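Local coordinates for replication initiator A family protein (Staphylococcus aureus CA-347, PDB 4PT7) that probably initiates replication of staphylococcal multiresistance plasmids, acting at the replication origin through an N-terminal domain probably of winged-helix type, at residues Asn34-Ala39 with Leu82-Lys87; Glu27-Leu32 with Glu90-Leu95; Tyr17-Val22 with Ala39-Arg44; Asp45-Ser50 with Gly60-Val65. All coordinates share one frame; numbering follows the deposited sequence.

Contact 1: Asn34-Ala39 with Leu82-Lys87; sequences NDMKIA and LTKIKK
Residues Asn34-Ala39 and Leu82-Lys87 belong to two helices that cross steeply, their short axes 76° apart and 9.4 Å from each other at closest approach, with the CA atoms of Met36 and Ile85 facing each other. Consistent with the winged-helix fold of RepA N-terminal domains, helix 34-52 packs against helix 79-91. Ile85 provides the larger part of the interface from its side. Its CG2 branch lies anti to the backbone N and meets the methyl CB of Ala39 at 3.6 Å, while CD1, at the end of the other branch, reaches the same methyl at 4.0 Å and comes near the backbone O of Asp35. The single methyl of Ala39 thus meets both branches of the isoleucine. Nearly one turn earlier, Met36 runs past the flank of Ile85, with CG near the CA of that residue. The carboxylate of Asp35 turns to Lys81 in a salt bridge, leaving its CB beside the isoleucine. The turn about the CG-SD bond (chi3 -148°) carries the Met36 methyl across the Lys84 chain at about a right angle, where CE lies 4.1 Å from Lys84 CG and 3.9 Å from Lys84 O.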
loop_
_atom_site.group_PDB
_atom_site.type_symbol
_atom_site.label_atom_id
_atom_site.label_comp_id
_atom_site.label_asym_id
_atom_site.label_seq_id
_atom_site.Cartn_x
_atom_site.Cartn_y
_atom_site.Cartn_z
ATOM N N ASN B 34 -6.050 -0.862 -11.291
ATOM C CA ASN B 34 -7.193 -1.083 -10.428
ATOM C C ASN B 34 -7.192 -0.090 -9.275
ATOM O O ASN B 34 -8.256 0.368 -8.854
ATOM C CB ASN B 34 -7.202 -2.518 -9.888
ATOM C CG ASN B 34 -7.513 -3.550 -10.966
ATOM O OD1 ASN B 34 -8.226 -3.266 -11.929
ATOM N ND2 ASN B 34 -6.997 -4.760 -10.792
ATOM N N ASP B 35 -6.011 0.254 -8.763
ATOM C CA ASP B 35 -5.945 1.198 -7.656
ATOM C C ASP B 35 -6.474 2.577 -8.039
ATOM O O ASP B 35 -7.073 3.274 -7.214
ATOM C CB ASP B 35 -4.515 1.305 -7.112
ATOM C CG ASP B 35 -4.172 0.167 -6.165
ATOM O OD1 ASP B 35 -5.033 -0.190 -5.331
ATOM O OD2 ASP B 35 -3.048 -0.366 -6.250
ATOM N N MET B 36 -6.240 2.963 -9.289
ATOM C CA MET B 36 -6.700 4.241 -9.811
ATOM C C MET B 36 -8.223 4.240 -9.973
ATOM O O MET B 36 -8.893 5.228 -9.659
ATOM C CB MET B 36 -6.067 4.509 -11.178
ATOM C CG MET B 36 -4.611 4.983 -11.139
ATOM S SD MET B 36 -3.805 4.900 -12.748
ATOM C CE MET B 36 -2.108 4.530 -12.269
ATOM N N LYS B 37 -8.760 3.142 -10.500
ATOM C CA LYS B 37 -10.199 3.039 -10.699
ATOM C C LYS B 37 -10.912 3.075 -9.350
ATOM O O LYS B 37 -11.919 3.752 -9.185
ATOM C CB LYS B 37 -10.539 1.748 -11.453
ATOM C CG LYS B 37 -10.036 1.749 -12.893
ATOM C CD LYS B 37 -10.272 0.411 -13.575
ATOM C CE LYS B 37 -9.539 0.379 -14.910
ATOM N NZ LYS B 37 -9.670 -0.925 -15.593
ATOM N N ILE B 38 -10.382 2.339 -8.382
ATOM C CA ILE B 38 -10.972 2.302 -7.056
ATOM C C ILE B 38 -10.833 3.666 -6.370
ATOM O O ILE B 38 -11.818 4.205 -5.855
ATOM C CB ILE B 38 -10.324 1.168 -6.226
ATOM C CG1 ILE B 38 -10.812 -0.179 -6.773
ATOM C CG2 ILE B 38 -10.658 1.314 -4.753
ATOM C CD1 ILE B 38 -10.117 -1.389 -6.198
ATOM N N ALA B 39 -9.629 4.233 -6.395
ATOM C CA ALA B 39 -9.401 5.540 -5.789
ATOM C C ALA B 39 -10.391 6.553 -6.371
ATOM O O ALA B 39 -10.959 7.364 -5.641
ATOM C CB ALA B 39 -7.969 6.006 -6.054
ATOM N N LEU B 82 -0.071 7.379 -3.578
ATOM C CA LEU B 82 -0.823 8.614 -3.776
ATOM C C LEU B 82 -0.335 9.340 -5.023
ATOM O O LEU B 82 -1.135 9.744 -5.872
ATOM C CB LEU B 82 -0.666 9.540 -2.568
ATOM C CG LEU B 82 -1.873 10.362 -2.094
ATOM C CD1 LEU B 82 -1.358 11.615 -1.404
ATOM C CD2 LEU B 82 -2.788 10.742 -3.248
ATOM N N THR B 83 0.980 9.503 -5.120
ATOM C CA THR B 83 1.607 10.190 -6.238
ATOM C C THR B 83 1.272 9.496 -7.553
ATOM O O THR B 83 0.894 10.140 -8.527
ATOM C CB THR B 83 3.143 10.245 -6.025
ATOM O OG1 THR B 83 3.412 10.909 -4.785
ATOM C CG2 THR B 83 3.833 11.004 -7.151
ATOM N N LYS B 84 1.391 8.177 -7.578
ATOM C CA LYS B 84 1.086 7.435 -8.790
ATOM C C LYS B 84 -0.407 7.522 -9.155
ATOM O O LYS B 84 -0.751 7.658 -10.326
ATOM C CB LYS B 84 1.538 5.974 -8.644
ATOM C CG LYS B 84 1.093 5.075 -9.801
ATOM C CD LYS B 84 1.966 3.825 -9.989
ATOM C CE LYS B 84 2.056 2.944 -8.741
ATOM N NZ LYS B 84 2.969 3.506 -7.706
ATOM N N ILE B 85 -1.287 7.464 -8.162
ATOM C CA ILE B 85 -2.720 7.542 -8.429
ATOM C C ILE B 85 -3.089 8.898 -9.021
ATOM O O ILE B 85 -3.723 8.968 -10.083
ATOM C CB ILE B 85 -3.528 7.245 -7.140
ATOM C CG1 ILE B 85 -3.408 5.747 -6.824
ATOM C CG2 ILE B 85 -4.999 7.633 -7.316
ATOM C CD1 ILE B 85 -4.021 5.325 -5.512
ATOM N N LYS B 86 -2.667 9.965 -8.349
ATOM C CA LYS B 86 -2.929 11.320 -8.815
ATOM C C LYS B 86 -2.402 11.522 -10.233
ATOM O O LYS B 86 -3.073 12.117 -11.081
ATOM C CB LYS B 86 -2.276 12.337 -7.875
ATOM C CG LYS B 86 -2.876 12.348 -6.472
ATOM C CD LYS B 86 -2.011 13.136 -5.479
ATOM C CE LYS B 86 -1.943 14.609 -5.795
ATOM N NZ LYS B 86 -1.076 15.311 -4.805
ATOM N N LYS B 87 -1.204 11.010 -10.489
ATOM C CA LYS B 87 -0.586 11.151 -11.799
ATOM C C LYS B 87 -1.407 10.415 -12.856
ATOM O O LYS B 87 -1.658 10.937 -13.941
ATOM C CB LYS B 87 0.841 10.593 -11.774
ATOM C CG LYS B 87 1.714 11.016 -12.963
ATOM C CD LYS B 87 2.062 12.508 -12.889
ATOM C CE LYS B 87 3.193 12.894 -13.856
ATOM N NZ LYS B 87 2.863 12.699 -15.300
#

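Contact 2: Glu27-Leu32 with Glu90-Leu95; sequences ENYKNL and ENDGLL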
loop_
_atom_site.group_PDB
_atom_site.type_symbol
_atom_site.label_atom_id
_atom_site.label_comp_id
_atom_site.label_asym_id
_atom_site.label_seq_id
_atom_site.Cartn_x
_atom_site.Cartn_y
_atom_site.Cartn_z
ATOM N N GLU B 27 -10.972 2.224 -24.348
ATOM C CA GLU B 27 -9.544 1.989 -24.456
ATOM C C GLU B 27 -8.810 3.258 -24.049
ATOM O O GLU B 27 -7.585 3.263 -23.893
ATOM C CB GLU B 27 -9.179 1.599 -25.884
ATOM C CG GLU B 27 -8.833 0.122 -26.056
ATOM C CD GLU B 27 -9.956 -0.808 -25.616
ATOM O OE1 GLU B 27 -10.254 -0.867 -24.401
ATOM O OE2 GLU B 27 -10.543 -1.481 -26.490
ATOM N N ASN B 28 -9.570 4.332 -23.864
ATOM C CA ASN B 28 -8.986 5.597 -23.456
ATOM C C ASN B 28 -8.590 5.542 -21.993
ATOM O O ASN B 28 -7.935 6.455 -21.489
ATOM C CB ASN B 28 -9.983 6.730 -23.675
ATOM C CG ASN B 28 -10.287 6.946 -25.133
ATOM O OD1 ASN B 28 -9.421 7.378 -25.904
ATOM N ND2 ASN B 28 -11.515 6.629 -25.534
ATOM N N TYR B 29 -8.997 4.472 -21.313
ATOM C CA TYR B 29 -8.685 4.299 -19.895
ATOM C C TYR B 29 -7.977 2.984 -19.634
ATOM O O TYR B 29 -7.992 2.466 -18.516
ATOM C CB TYR B 29 -9.962 4.358 -19.063
ATOM C CG TYR B 29 -10.672 5.677 -19.166
ATOM C CD1 TYR B 29 -11.956 5.749 -19.689
ATOM C CD2 TYR B 29 -10.059 6.861 -18.750
ATOM C CE1 TYR B 29 -12.626 6.965 -19.796
ATOM C CE2 TYR B 29 -10.716 8.081 -18.860
ATOM C CZ TYR B 29 -12.001 8.124 -19.382
ATOM O OH TYR B 29 -12.678 9.313 -19.486
ATOM N N LYS B 30 -7.357 2.441 -20.674
ATOM C CA LYS B 30 -6.645 1.180 -20.554
ATOM C C LYS B 30 -5.384 1.336 -19.696
ATOM O O LYS B 30 -4.848 0.349 -19.201
ATOM C CB LYS B 30 -6.285 0.642 -21.946
ATOM C CG LYS B 30 -5.290 1.507 -22.717
ATOM C CD LYS B 30 -5.034 0.952 -24.118
ATOM C CE LYS B 30 -3.868 1.675 -24.806
ATOM N NZ LYS B 30 -4.064 3.150 -24.963
ATOM N N ASN B 31 -4.924 2.573 -19.509
ATOM C CA ASN B 31 -3.731 2.836 -18.702
ATOM C C ASN B 31 -4.022 2.889 -17.201
ATOM O O ASN B 31 -3.099 2.872 -16.384
ATOM C CB ASN B 31 -3.081 4.150 -19.143
ATOM C CG ASN B 31 -2.476 4.059 -20.543
ATOM O OD1 ASN B 31 -2.539 5.064 -21.292
ATOM N ND2 ASN B 31 -1.936 2.979 -20.888
ATOM N N LEU B 32 -5.300 2.953 -16.837
ATOM C CA LEU B 32 -5.668 3.010 -15.431
ATOM C C LEU B 32 -5.450 1.662 -14.759
ATOM O O LEU B 32 -5.762 0.612 -15.320
ATOM C CB LEU B 32 -7.144 3.419 -15.256
ATOM C CG LEU B 32 -7.592 4.824 -15.667
ATOM C CD1 LEU B 32 -9.056 5.009 -15.264
ATOM C CD2 LEU B 32 -6.725 5.885 -14.989
ATOM N N GLU B 90 -4.736 12.131 -13.441
ATOM C CA GLU B 90 -4.456 13.387 -14.124
ATOM C C GLU B 90 -4.136 13.182 -15.608
ATOM O O GLU B 90 -4.588 13.950 -16.457
ATOM C CB GLU B 90 -3.300 14.113 -13.441
ATOM C CG GLU B 90 -3.289 15.613 -13.684
ATOM C CD GLU B 90 -2.202 16.346 -12.902
ATOM O OE1 GLU B 90 -2.071 16.106 -11.678
ATOM O OE2 GLU B 90 -1.490 17.173 -13.515
ATOM N N ASN B 91 -3.375 12.140 -15.927
ATOM C CA ASN B 91 -3.022 11.883 -17.323
ATOM C C ASN B 91 -4.224 11.528 -18.187
ATOM O O ASN B 91 -4.185 11.687 -19.405
ATOM C CB ASN B 91 -1.984 10.759 -17.438
ATOM C CG ASN B 91 -0.600 11.185 -16.974
ATOM O OD1 ASN B 91 -0.200 12.344 -17.137
ATOM N ND2 ASN B 91 0.147 10.242 -16.405
ATOM N N ASP B 92 -5.290 11.041 -17.560
ATOM C CA ASP B 92 -6.485 10.665 -18.300
ATOM C C ASP B 92 -7.603 11.695 -18.163
ATOM O O ASP B 92 -8.761 11.425 -18.466
ATOM C CB ASP B 92 -6.949 9.272 -17.856
ATOM C CG ASP B 92 -6.227 8.158 -18.603
ATOM O OD1 ASP B 92 -6.178 7.007 -18.114
ATOM O OD2 ASP B 92 -5.721 8.437 -19.706
ATOM N N GLY B 93 -7.237 12.889 -17.717
ATOM C CA GLY B 93 -8.205 13.959 -17.560
ATOM C C GLY B 93 -9.285 13.698 -16.531
ATOM O O GLY B 93 -10.321 14.351 -16.548
ATOM N N LEU B 94 -9.051 12.762 -15.621
ATOM C CA LEU B 94 -10.043 12.450 -14.591
ATOM C C LEU B 94 -9.805 13.252 -13.321
ATOM O O LEU B 94 -10.629 13.229 -12.397
ATOM C CB LEU B 94 -10.022 10.953 -14.265
ATOM C CG LEU B 94 -10.358 10.053 -15.456
ATOM C CD1 LEU B 94 -10.157 8.583 -15.092
ATOM C CD2 LEU B 94 -11.806 10.326 -15.876
ATOM N N LEU B 95 -8.690 13.975 -13.279
ATOM C CA LEU B 95 -8.343 14.759 -12.103
ATOM C C LEU B 95 -7.569 16.009 -12.472
ATOM O O LEU B 95 -6.636 15.949 -13.275
ATOM C CB LEU B 95 -7.491 13.911 -11.151
ATOM C CG LEU B 95 -7.053 14.550 -9.832
ATOM C CD1 LEU B 95 -8.268 14.741 -8.949
ATOM C CD2 LEU B 95 -6.034 13.658 -9.133
HETATM O O HOH W 1 -5.712 5.182 -20.585
#
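A Schellman motif closes the helix that ends at this contact, and the residues on both sides of its glycine lean on the type I turn Tyr29-Leu32. Gly93, with positive phi, is the C-prime residue: its N bonds to Glu90 O, and Leu94 N reaches back to Leu89 O. The chain thereby delivers Asp92 and Leu94 to the turn. The Asp92 and Tyr29 side chains run antiparallel alongside one another, the carboxylate plane 86° from that of the ring, while Asp92 O sits at the ring edge, 3.9 Å from Tyr29 CE2. Asp92 OD1 also comes up against the Leu32 side chain, 3.4 Å from CD2. No direct hydrogen bond crosses here. Instead one water accepts from Asn31 N at 2.9 Å and lies within donating distance of Asn28 O (2.7 Å) and Asp92 OD1 (3.1 Å), so that it can link the carboxylate to the backbone of Asn28 and Asn31, though it has more acceptors in reach than protons. Next to these polar atoms Leu94 splits its branches: CD1 touches Leu32 CD1 at 3.7 Å and Tyr29 CE2 at 3.8 Å, whereas CD2 lies near the phenol OH, which itself bonds to Ile114 N. Phe23 of helix 22-25 meets the Tyr29 ring edge-to-face and also packs on Leu32 and Leu94, and Tyr40 of helix 34-52 backs Leu94 just before strand 95-98 begins.

Contact 3: Tyr17-Val22 with Ala39-Arg44; sequences YQIPKV and AYAILR
Tyr17, on strand 16-20, meets Ala41 and Ile42 of helix 34-52. Its CB rests 4.0 Å from the methyl of Ala41; with CG anti to the carbonyl carbon (chi1 -76°), the ring then swings over Ile42. CD2 lies near Ile42 CA and Ala41 O, while CG, CD1, CE1, CE2 and CZ are all nearly equidistant from Ile42 CG1, which stands 3.8 Å from the ring centroid, only 3° off the normal, in a centred CH-pi contact. The ring also meets Phe24 of the second subunit edge-to-face. The CB of Ala41 lies 3.2 Å from Gln18 O and 3.5 Å from Ile19 CG1, so strand and helix are in close contact at this methyl. One water joins the backbones, accepting from Gln18 N and donating to Ala41 O, each at 2.7 Å. Pro20 sets CG 3.8 Å from Tyr40 CE2, while the Tyr40 hydroxyl bonds to Met111 O. Farther along the helix the Gln18 amide lies obliquely beside the Arg44 guanidinium, whose NH1 forms a salt bridge with Glu14 of the second subunit. The chemistry implies a strand held to its own helix by apolar packing and one bridging water, while residues 17-20 also pair with an antiparallel strand of the second subunit, serving both helix and interface.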
loop_
_atom_site.group_PDB
_atom_site.type_symbol
_atom_site.label_atom_id
_atom_site.label_comp_id
_atom_site.label_asym_id
_atom_site.label_seq_id
_atom_site.Cartn_x
_atom_site.Cartn_y
_atom_site.Cartn_z
ATOM N N TYR B 17 -18.978 1.886 -3.449
ATOM C CA TYR B 17 -18.144 2.853 -4.130
ATOM C C TYR B 17 -18.484 2.500 -5.565
ATOM O O TYR B 17 -18.580 1.322 -5.907
ATOM C CB TYR B 17 -16.662 2.604 -3.851
ATOM C CG TYR B 17 -16.250 3.053 -2.474
ATOM C CD1 TYR B 17 -15.578 2.186 -1.616
ATOM C CD2 TYR B 17 -16.559 4.341 -2.012
ATOM C CE1 TYR B 17 -15.222 2.586 -0.327
ATOM C CE2 TYR B 17 -16.213 4.747 -0.735
ATOM C CZ TYR B 17 -15.544 3.867 0.104
ATOM O OH TYR B 17 -15.186 4.269 1.365
ATOM N N GLN B 18 -18.693 3.519 -6.388
ATOM C CA GLN B 18 -19.083 3.319 -7.781
ATOM C C GLN B 18 -17.995 3.616 -8.796
ATOM O O GLN B 18 -17.498 4.746 -8.876
ATOM C CB GLN B 18 -20.310 4.190 -8.110
ATOM C CG GLN B 18 -21.546 3.857 -7.310
ATOM C CD GLN B 18 -22.670 4.873 -7.508
ATOM O OE1 GLN B 18 -23.830 4.500 -7.695
ATOM N NE2 GLN B 18 -22.331 6.160 -7.456
ATOM N N ILE B 19 -17.657 2.618 -9.604
ATOM C CA ILE B 19 -16.647 2.804 -10.632
ATOM C C ILE B 19 -17.328 2.851 -11.991
ATOM O O ILE B 19 -18.113 1.967 -12.328
ATOM C CB ILE B 19 -15.621 1.651 -10.645
ATOM C CG1 ILE B 19 -14.984 1.493 -9.262
ATOM C CG2 ILE B 19 -14.529 1.942 -11.681
ATOM C CD1 ILE B 19 -14.101 0.265 -9.135
ATOM N N PRO B 20 -17.053 3.900 -12.779
ATOM C CA PRO B 20 -17.653 4.034 -14.109
ATOM C C PRO B 20 -17.316 2.822 -14.977
ATOM O O PRO B 20 -16.151 2.423 -15.072
ATOM C CB PRO B 20 -17.013 5.312 -14.647
ATOM C CG PRO B 20 -16.833 6.131 -13.418
ATOM C CD PRO B 20 -16.318 5.124 -12.410
ATOM N N LYS B 21 -18.334 2.244 -15.611
ATOM C CA LYS B 21 -18.148 1.084 -16.478
ATOM C C LYS B 21 -17.225 1.409 -17.645
ATOM O O LYS B 21 -16.508 0.541 -18.147
ATOM C CB LYS B 21 -19.499 0.591 -17.019
ATOM C CG LYS B 21 -20.386 -0.107 -15.985
ATOM C CD LYS B 21 -21.498 -0.912 -16.675
ATOM C CE LYS B 21 -22.372 -1.614 -15.661
ATOM N NZ LYS B 21 -23.454 -2.426 -16.312
ATOM N N VAL B 22 -17.243 2.664 -18.073
ATOM C CA VAL B 22 -16.397 3.089 -19.176
ATOM C C VAL B 22 -14.914 2.817 -18.855
ATOM O O VAL B 22 -14.095 2.707 -19.761
ATOM C CB VAL B 22 -16.637 4.595 -19.494
ATOM C CG1 VAL B 22 -16.196 5.454 -18.329
ATOM C CG2 VAL B 22 -15.924 4.993 -20.776
ATOM N N ALA B 39 -9.629 4.233 -6.395
ATOM C CA ALA B 39 -9.401 5.540 -5.789
ATOM C C ALA B 39 -10.391 6.553 -6.371
ATOM O O ALA B 39 -10.959 7.364 -5.641
ATOM C CB ALA B 39 -7.969 6.006 -6.054
ATOM N N TYR B 40 -10.586 6.508 -7.687
ATOM C CA TYR B 40 -11.502 7.433 -8.345
ATOM C C TYR B 40 -12.887 7.281 -7.720
ATOM O O TYR B 40 -13.539 8.274 -7.385
ATOM C CB TYR B 40 -11.581 7.130 -9.844
ATOM C CG TYR B 40 -12.558 8.012 -10.592
ATOM C CD1 TYR B 40 -12.142 9.202 -11.203
ATOM C CD2 TYR B 40 -13.917 7.678 -10.656
ATOM C CE1 TYR B 40 -13.063 10.040 -11.850
ATOM C CE2 TYR B 40 -14.836 8.501 -11.301
ATOM C CZ TYR B 40 -14.404 9.679 -11.887
ATOM O OH TYR B 40 -15.316 10.505 -12.485
ATOM N N ALA B 41 -13.321 6.034 -7.546
ATOM C CA ALA B 41 -14.639 5.769 -6.982
ATOM C C ALA B 41 -14.758 6.261 -5.542
ATOM O O ALA B 41 -15.810 6.740 -5.130
ATOM C CB ALA B 41 -14.956 4.282 -7.070
ATOM N N ILE B 42 -13.678 6.151 -4.775
ATOM C CA ILE B 42 -13.699 6.612 -3.396
ATOM C C ILE B 42 -13.771 8.137 -3.354
ATOM O O ILE B 42 -14.526 8.701 -2.561
ATOM C CB ILE B 42 -12.462 6.123 -2.615
ATOM C CG1 ILE B 42 -12.482 4.593 -2.534
ATOM C CG2 ILE B 42 -12.445 6.743 -1.223
ATOM C CD1 ILE B 42 -11.373 3.991 -1.695
ATOM N N LEU B 43 -13.003 8.810 -4.205
ATOM C CA LEU B 43 -13.052 10.268 -4.219
ATOM C C LEU B 43 -14.430 10.753 -4.686
ATOM O O LEU B 43 -14.909 11.803 -4.252
ATOM C CB LEU B 43 -11.955 10.844 -5.114
ATOM C CG LEU B 43 -10.518 10.662 -4.611
ATOM C CD1 LEU B 43 -9.534 11.238 -5.626
ATOM C CD2 LEU B 43 -10.348 11.355 -3.273
ATOM N N ARG B 44 -15.066 9.976 -5.564
ATOM C CA ARG B 44 -16.386 10.318 -6.086
ATOM C C ARG B 44 -17.380 10.360 -4.934
ATOM O O ARG B 44 -18.201 11.273 -4.833
ATOM C CB ARG B 44 -16.830 9.277 -7.123
ATOM C CG ARG B 44 -18.253 9.456 -7.608
ATOM C CD ARG B 44 -18.650 8.370 -8.592
ATOM N NE ARG B 44 -19.181 9.004 -9.786
ATOM C CZ ARG B 44 -20.438 9.396 -9.932
ATOM N NH1 ARG B 44 -20.806 9.991 -11.056
ATOM N NH2 ARG B 44 -21.333 9.148 -8.988
HETATM O O HOH W 2 -18.391 6.103 -5.594
#

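Contact 4: Asp45-Ser50 with Gly60-Val65; sequences DRLNLS and GNIYFV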
loop_
_atom_site.group_PDB
_atom_site.type_symbol
_atom_site.label_atom_id
_atom_site.label_comp_id
_atom_site.label_asym_id
_atom_site.label_seq_id
_atom_site.Cartn_x
_atom_site.Cartn_y
_atom_site.Cartn_z
ATOM N N ASP B 45 -17.290 9.361 -4.065
ATOM C CA ASP B 45 -18.157 9.266 -2.905
ATOM C C ASP B 45 -17.860 10.447 -1.970
ATOM O O ASP B 45 -18.737 10.913 -1.255
ATOM C CB ASP B 45 -17.900 7.943 -2.182
ATOM C CG ASP B 45 -18.743 7.788 -0.931
ATOM O OD1 ASP B 45 -19.951 7.498 -1.052
ATOM O OD2 ASP B 45 -18.190 7.966 0.176
ATOM N N ARG B 46 -16.620 10.931 -1.975
ATOM C CA ARG B 46 -16.239 12.044 -1.105
ATOM C C ARG B 46 -16.854 13.383 -1.498
ATOM O O ARG B 46 -16.928 14.287 -0.679
ATOM C CB ARG B 46 -14.712 12.184 -1.049
ATOM C CG ARG B 46 -14.057 11.337 0.005
ATOM C CD ARG B 46 -14.000 12.038 1.343
ATOM N NE ARG B 46 -13.786 11.067 2.405
ATOM C CZ ARG B 46 -13.475 11.372 3.660
ATOM N NH1 ARG B 46 -13.330 12.641 4.031
ATOM N NH2 ARG B 46 -13.311 10.397 4.545
ATOM N N LEU B 47 -17.285 13.507 -2.750
ATOM C CA LEU B 47 -17.902 14.736 -3.242
ATOM C C LEU B 47 -19.014 15.198 -2.311
ATOM O O LEU B 47 -19.271 16.397 -2.188
ATOM C CB LEU B 47 -18.470 14.516 -4.647
ATOM C CG LEU B 47 -17.437 14.278 -5.751
ATOM C CD1 LEU B 47 -18.123 13.886 -7.061
ATOM C CD2 LEU B 47 -16.618 15.533 -5.922
ATOM N N ASN B 48 -19.670 14.241 -1.662
ATOM C CA ASN B 48 -20.754 14.540 -0.736
ATOM C C ASN B 48 -20.221 15.374 0.423
ATOM O O ASN B 48 -20.871 16.316 0.879
ATOM C CB ASN B 48 -21.353 13.241 -0.190
ATOM C CG ASN B 48 -22.385 13.488 0.891
ATOM O OD1 ASN B 48 -22.427 12.775 1.902
ATOM N ND2 ASN B 48 -23.230 14.500 0.687
ATOM N N LEU B 49 -19.040 15.005 0.903
ATOM C CA LEU B 49 -18.412 15.713 2.002
ATOM C C LEU B 49 -17.883 17.074 1.564
ATOM O O LEU B 49 -17.922 18.026 2.339
ATOM C CB LEU B 49 -17.285 14.870 2.603
ATOM C CG LEU B 49 -17.744 13.557 3.245
ATOM C CD1 LEU B 49 -16.554 12.828 3.848
ATOM C CD2 LEU B 49 -18.791 13.852 4.315
ATOM N N SER B 50 -17.394 17.180 0.328
ATOM C CA SER B 50 -16.900 18.474 -0.138
ATOM C C SER B 50 -18.016 19.500 -0.067
ATOM O O SER B 50 -17.793 20.639 0.332
ATOM C CB SER B 50 -16.388 18.400 -1.571
ATOM O OG SER B 50 -15.186 17.658 -1.659
ATOM N N GLY B 60 -19.680 26.714 -9.253
ATOM C CA GLY B 60 -20.458 25.578 -8.798
ATOM C C GLY B 60 -19.703 24.262 -8.879
ATOM O O GLY B 60 -20.278 23.199 -8.625
ATOM N N ASN B 61 -18.421 24.316 -9.230
ATOM C CA ASN B 61 -17.623 23.098 -9.324
ATOM C C ASN B 61 -17.169 22.612 -7.950
ATOM O O ASN B 61 -16.681 23.403 -7.138
ATOM C CB ASN B 61 -16.406 23.326 -10.222
ATOM C CG ASN B 61 -16.793 23.740 -11.627
ATOM O OD1 ASN B 61 -17.772 23.243 -12.190
ATOM N ND2 ASN B 61 -16.014 24.646 -12.211
ATOM N N ILE B 62 -17.329 21.309 -7.704
ATOM C CA ILE B 62 -16.948 20.696 -6.436
ATOM C C ILE B 62 -15.475 20.289 -6.457
ATOM O O ILE B 62 -15.012 19.651 -7.405
ATOM C CB ILE B 62 -17.817 19.448 -6.144
ATOM C CG1 ILE B 62 -19.304 19.810 -6.273
ATOM C CG2 ILE B 62 -17.547 18.941 -4.732
ATOM C CD1 ILE B 62 -20.243 18.606 -6.283
ATOM N N TYR B 63 -14.744 20.637 -5.401
ATOM C CA TYR B 63 -13.321 20.324 -5.327
ATOM C C TYR B 63 -12.897 19.791 -3.960
ATOM O O TYR B 63 -13.695 19.723 -3.026
ATOM C CB TYR B 63 -12.503 21.574 -5.682
ATOM C CG TYR B 63 -12.737 22.750 -4.750
ATOM C CD1 TYR B 63 -12.111 22.816 -3.505
ATOM C CD2 TYR B 63 -13.615 23.782 -5.098
ATOM C CE1 TYR B 63 -12.349 23.873 -2.630
ATOM C CE2 TYR B 63 -13.863 24.846 -4.226
ATOM C CZ TYR B 63 -13.226 24.883 -2.993
ATOM O OH TYR B 63 -13.470 25.923 -2.119
ATOM N N PHE B 64 -11.632 19.397 -3.861
ATOM C CA PHE B 64 -11.070 18.872 -2.619
ATOM C C PHE B 64 -9.926 19.758 -2.146
ATOM O O PHE B 64 -9.168 20.300 -2.962
ATOM C CB PHE B 64 -10.529 17.454 -2.817
ATOM C CG PHE B 64 -11.577 16.451 -3.169
ATOM C CD1 PHE B 64 -11.535 15.782 -4.390
ATOM C CD2 PHE B 64 -12.597 16.155 -2.273
ATOM C CE1 PHE B 64 -12.502 14.829 -4.711
ATOM C CE2 PHE B 64 -13.567 15.204 -2.585
ATOM C CZ PHE B 64 -13.518 14.540 -3.805
ATOM N N VAL B 65 -9.813 19.892 -0.826
ATOM C CA VAL B 65 -8.764 20.688 -0.203
ATOM C C VAL B 65 -8.104 19.804 0.846
ATOM O O VAL B 65 -7.754 20.263 1.929
ATOM C CB VAL B 65 -9.337 21.926 0.521
ATOM C CG1 VAL B 65 -8.223 22.907 0.815
ATOM C CG2 VAL B 65 -10.418 22.569 -0.308
#
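The last turns of helix 34-52, kinked around Asn48 and Leu49, face an irregular length of chain at Gly60-Val65, and Ser50 and Phe64 have the nearest CA atoms, 6.3 Å apart. In what is probably a winged-helix domain, this segment leads from the first long helix toward helix 68-74, passing beside strand 107-110 of the two-stranded hairpin. Phe64 carries its ring in to the helix, with CG beside the backbone N (chi1 -64°), where Arg46 CB lies 3.6 Å from CE2. Leu47 CD2 reaches CZ of that ring at 3.9 Å and Ile62 CG2 at 3.7 Å, crossing both side chains at about a right angle, so one methyl touches both Ile62 and Phe64. Beyond CB the Arg46 chain bends away, its guanidinium bonding to Tyr66 OH and forming a salt bridge with Asp129 of the second subunit. Leu108 and Leu110 of strand 107-110 also pack against Phe64. Ser50 supplies the polar link: its CB packs on Ile62 CG2 at 3.4 Å, and its hydroxyl donates to Tyr63 O at 2.9 Å, arriving 41° out of the carbonyl plane with a C=O...OG angle of 137°.

In the fold
Helix 34-52 is the common spine: contacts 1, 3 and 4 follow one another along it, and contact 2 grips the turn that precedes it. Contacts 1 and 3 share Ala39, with centres about 11 Å apart, and meet where Ile19 CG1 lies 3.8 Å from Lys37 O. Contact 2 adjoins contact 1, about 10 Å between centres, through helix 79-91, and contact 3 where Tyr29 CD1 lies 3.7 Å from Val22 O. Contacts 3 and 4 touch where Tyr17 CD2 lies 3.8 Å from Asp45 CB. Contacts 1, 3 and 4 all reach the second subunit. The Lys84 side chain of contact 1 lies about 4 Å from a bound sulfate, probably from the crystallisation liquor.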